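Glyoxalase family protein (Bacillus cereus, PDB 1SS4) is of uncertain function but belongs to the glyoxalase (vicinal oxygen chelate) family, whose members often bind metal, and may act as a methylmalonyl-CoA epimerase. Local coordinates at residues T51-M63 against R71-I83. Sequence-based numbering, arbitrary orientation.
Sequences TGLGSQCVEIAMM and RIELSRFLTPPTI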
# COMPACT_ATOMS: atom_id res chain seq x y z
N THR A 51 -5.66 -15.89 -5.17
CA THR A 51 -6.23 -15.42 -3.91
C THR A 51 -6.60 -16.53 -2.95
O THR A 51 -6.74 -16.28 -1.75
CB THR A 51 -7.52 -14.67 -4.13
OG1 THR A 51 -8.47 -15.57 -4.71
CG2 THR A 51 -7.32 -13.45 -5.07
N GLY A 52 -6.78 -17.74 -3.48
CA GLY A 52 -7.19 -18.84 -2.64
C GLY A 52 -8.70 -18.82 -2.38
O GLY A 52 -9.20 -19.65 -1.63
N LEU A 53 -9.43 -17.89 -3.01
CA LEU A 53 -10.87 -17.84 -2.78
C LEU A 53 -11.63 -18.85 -3.66
O LEU A 53 -12.75 -19.25 -3.35
CB LEU A 53 -11.40 -16.41 -2.99
CG LEU A 53 -10.76 -15.48 -1.95
CD1 LEU A 53 -11.17 -14.03 -2.23
CD2 LEU A 53 -11.18 -15.91 -0.53
N GLY A 54 -10.99 -19.27 -4.74
CA GLY A 54 -11.60 -20.25 -5.62
C GLY A 54 -12.57 -19.68 -6.62
O GLY A 54 -12.17 -19.12 -7.64
N SER A 55 -13.86 -19.82 -6.35
CA SER A 55 -14.85 -19.30 -7.27
C SER A 55 -15.01 -17.81 -7.03
O SER A 55 -15.74 -17.40 -6.12
CB SER A 55 -16.18 -20.02 -7.06
OG SER A 55 -17.06 -19.77 -8.15
N GLN A 56 -14.30 -16.98 -7.80
CA GLN A 56 -14.42 -15.54 -7.62
C GLN A 56 -14.61 -14.78 -8.91
O GLN A 56 -14.25 -15.25 -10.00
CB GLN A 56 -13.20 -14.95 -6.86
CG GLN A 56 -11.88 -14.93 -7.60
CD GLN A 56 -10.82 -14.09 -6.88
OE1 GLN A 56 -10.59 -14.24 -5.69
NE2 GLN A 56 -10.17 -13.20 -7.63
N CYS A 57 -15.21 -13.61 -8.76
CA CYS A 57 -15.49 -12.70 -9.85
C CYS A 57 -15.19 -11.33 -9.25
O CYS A 57 -15.85 -10.91 -8.31
CB CYS A 57 -16.97 -12.76 -10.24
SG CYS A 57 -17.41 -11.69 -11.63
N VAL A 58 -14.18 -10.67 -9.79
CA VAL A 58 -13.80 -9.35 -9.29
C VAL A 58 -13.63 -8.38 -10.44
O VAL A 58 -13.24 -8.77 -11.54
CB VAL A 58 -12.47 -9.43 -8.52
CG1 VAL A 58 -12.09 -8.07 -7.99
CG2 VAL A 58 -12.59 -10.41 -7.38
N GLU A 59 -13.97 -7.12 -10.21
CA GLU A 59 -13.77 -6.11 -11.23
C GLU A 59 -12.52 -5.35 -10.77
O GLU A 59 -12.41 -4.95 -9.60
CB GLU A 59 -14.95 -5.15 -11.32
CG GLU A 59 -14.88 -4.24 -12.54
CD GLU A 59 -15.99 -3.21 -12.57
OE1 GLU A 59 -16.81 -3.20 -11.62
OE2 GLU A 59 -16.05 -2.42 -13.54
N ILE A 60 -11.60 -5.15 -11.70
CA ILE A 60 -10.33 -4.49 -11.41
C ILE A 60 -10.10 -3.24 -12.23
O ILE A 60 -10.51 -3.15 -13.39
CB ILE A 60 -9.17 -5.47 -11.69
CG1 ILE A 60 -9.20 -6.62 -10.67
CG2 ILE A 60 -7.83 -4.76 -11.62
CD1 ILE A 60 -8.25 -7.73 -11.01
N ALA A 61 -9.43 -2.26 -11.62
CA ALA A 61 -9.10 -1.01 -12.29
C ALA A 61 -7.67 -0.65 -11.91
O ALA A 61 -7.33 -0.65 -10.73
CB ALA A 61 -10.04 0.10 -11.87
N MSE A 62 -6.83 -0.36 -12.89
CA MSE A 62 -5.45 -0.02 -12.61
C MSE A 62 -5.20 1.47 -12.82
O MSE A 62 -5.45 1.99 -13.91
CB MSE A 62 -4.52 -0.85 -13.50
CG MSE A 62 -3.04 -0.73 -13.14
SE MSE A 62 -2.58 -1.52 -11.40
CE MSE A 62 -2.59 -3.43 -11.87
N MSE A 63 -4.73 2.14 -11.77
CA MSE A 63 -4.43 3.57 -11.80
C MSE A 63 -2.90 3.72 -11.86
O MSE A 63 -2.18 3.00 -11.17
CB MSE A 63 -4.89 4.27 -10.52
CG MSE A 63 -6.30 3.99 -10.05
SE MSE A 63 -7.61 4.61 -11.34
CE MSE A 63 -7.41 6.52 -11.15
N ARG A 71 1.64 2.63 -9.19
CA ARG A 71 0.29 2.25 -9.53
C ARG A 71 -0.54 1.84 -8.33
O ARG A 71 -0.02 1.30 -7.34
CB ARG A 71 0.31 1.08 -10.53
CG ARG A 71 0.80 1.45 -11.93
CD ARG A 71 1.08 0.20 -12.78
NE ARG A 71 1.27 0.58 -14.17
CZ ARG A 71 2.39 1.12 -14.66
NH1 ARG A 71 3.43 1.31 -13.87
NH2 ARG A 71 2.44 1.48 -15.93
N ILE A 72 -1.85 2.08 -8.44
CA ILE A 72 -2.81 1.70 -7.42
C ILE A 72 -3.83 0.81 -8.13
O ILE A 72 -4.47 1.21 -9.10
CB ILE A 72 -3.54 2.90 -6.82
CG1 ILE A 72 -2.56 3.74 -6.02
CG2 ILE A 72 -4.73 2.43 -5.96
CD1 ILE A 72 -3.07 5.16 -5.74
N GLU A 73 -3.95 -0.43 -7.66
CA GLU A 73 -4.90 -1.36 -8.24
C GLU A 73 -6.14 -1.34 -7.37
O GLU A 73 -6.06 -1.57 -6.16
CB GLU A 73 -4.33 -2.78 -8.26
CG GLU A 73 -5.23 -3.78 -8.96
CD GLU A 73 -4.62 -5.19 -9.05
OE1 GLU A 73 -3.45 -5.33 -9.48
OE2 GLU A 73 -5.30 -6.16 -8.68
N LEU A 74 -7.28 -1.07 -7.99
CA LEU A 74 -8.55 -1.03 -7.28
C LEU A 74 -9.32 -2.30 -7.65
O LEU A 74 -9.43 -2.65 -8.83
CB LEU A 74 -9.32 0.24 -7.67
CG LEU A 74 -8.58 1.55 -7.39
CD1 LEU A 74 -9.32 2.72 -8.03
CD2 LEU A 74 -8.45 1.78 -5.86
N SER A 75 -9.83 -2.99 -6.63
CA SER A 75 -10.59 -4.23 -6.82
C SER A 75 -11.95 -4.17 -6.13
O SER A 75 -12.08 -3.62 -5.04
CB SER A 75 -9.83 -5.43 -6.26
OG SER A 75 -8.72 -5.75 -7.07
N ARG A 76 -12.95 -4.74 -6.79
CA ARG A 76 -14.31 -4.83 -6.26
C ARG A 76 -14.75 -6.29 -6.42
O ARG A 76 -14.76 -6.82 -7.54
CB ARG A 76 -15.26 -3.93 -7.04
CG ARG A 76 -16.69 -4.01 -6.53
CD ARG A 76 -17.59 -3.05 -7.30
NE ARG A 76 -17.73 -3.41 -8.71
CZ ARG A 76 -18.57 -4.34 -9.16
NH1 ARG A 76 -19.36 -5.00 -8.32
NH2 ARG A 76 -18.63 -4.59 -10.47
N PHE A 77 -15.10 -6.93 -5.31
CA PHE A 77 -15.54 -8.32 -5.34
C PHE A 77 -17.02 -8.44 -5.70
O PHE A 77 -17.85 -7.77 -5.12
CB PHE A 77 -15.32 -8.97 -3.97
CG PHE A 77 -13.92 -9.48 -3.74
CD1 PHE A 77 -13.56 -10.76 -4.16
CD2 PHE A 77 -12.95 -8.68 -3.14
CE1 PHE A 77 -12.24 -11.23 -3.99
CE2 PHE A 77 -11.65 -9.13 -2.97
CZ PHE A 77 -11.29 -10.41 -3.39
N LEU A 78 -17.35 -9.28 -6.68
CA LEU A 78 -18.76 -9.53 -7.02
C LEU A 78 -19.04 -10.80 -6.21
O LEU A 78 -20.03 -10.88 -5.47
CB LEU A 78 -18.92 -9.77 -8.52
CG LEU A 78 -18.84 -8.53 -9.42
CD1 LEU A 78 -17.42 -7.95 -9.42
CD2 LEU A 78 -19.24 -8.92 -10.83
N THR A 79 -18.15 -11.77 -6.33
CA THR A 79 -18.23 -13.01 -5.55
C THR A 79 -16.80 -13.48 -5.26
O THR A 79 -15.90 -13.32 -6.09
CB THR A 79 -18.97 -14.14 -6.31
OG1 THR A 79 -18.33 -14.36 -7.57
CG2 THR A 79 -20.44 -13.78 -6.54
N PRO A 80 -16.56 -14.00 -4.04
CA PRO A 80 -17.55 -14.16 -2.97
C PRO A 80 -17.71 -12.76 -2.39
O PRO A 80 -16.89 -11.90 -2.67
CB PRO A 80 -16.84 -15.07 -1.99
CG PRO A 80 -15.40 -14.59 -2.10
CD PRO A 80 -15.24 -14.49 -3.61
N PRO A 81 -18.76 -12.51 -1.59
CA PRO A 81 -18.81 -11.13 -1.08
C PRO A 81 -17.69 -10.83 -0.08
O PRO A 81 -17.06 -11.74 0.47
CB PRO A 81 -20.19 -11.06 -0.44
CG PRO A 81 -20.34 -12.42 0.14
CD PRO A 81 -19.86 -13.31 -1.03
N THR A 82 -17.44 -9.55 0.18
CA THR A 82 -16.42 -9.23 1.17
C THR A 82 -17.03 -9.61 2.54
O THR A 82 -18.26 -9.66 2.70
CB THR A 82 -16.01 -7.73 1.09
OG1 THR A 82 -17.17 -6.92 1.01
CG2 THR A 82 -15.16 -7.47 -0.17
N ILE A 83 -16.18 -9.89 3.51
CA ILE A 83 -16.60 -10.31 4.83
C ILE A 83 -15.88 -9.59 5.97
O ILE A 83 -16.03 -9.95 7.13
CB ILE A 83 -16.33 -11.81 4.97
CG1 ILE A 83 -14.82 -12.04 4.80
CG2 ILE A 83 -17.09 -12.55 3.90
CD1 ILE A 83 -14.37 -13.48 5.03
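Cys57 O takes two backbone donors at once, Leu78 N at 2.8 Å and Thr79 N at 3.2 Å, the signature of a classic beta bulge in this antiparallel hairpin. The hairpin supplies the two middle strands of the N-terminal four-stranded sheet, one of two βαβββ modules characteristic of the glyoxalase fold. Beyond the bulge, regular pairing runs from Val58 opposite Phe77 to Met63 opposite Ile72. Glu59, Ala61, Ile72 and Leu74 turn to the face packed by helix 22-32. There Arg76, its chain bent at chi3 (65°), brings its guanidinium over to Glu59 on the neighbouring strand. The salt bridge from Arg76 NH2 to Glu59 OE1 is short, 2.6 Å, and reaches the oxygen on its anti side but tilted out of the carboxylate plane; the two planes stand 89° apart. Arg39 takes the other oxygen, so the carboxylate is held between two arginines, which should favour its charged form. On the opposite face, CG2 of Val58 lies 3.4 Å from Phe77 CD1, while Leu53 CD1 approaches CE1 of the same ring. Further along, Met62, a selenomethionine, folds over Glu73, its CE 3.2 Å from Glu73 OE1. At the bulge itself, Cys57 SG, anti to its own N (chi1 -178°), packs 3.4 Å from Leu78 CD2.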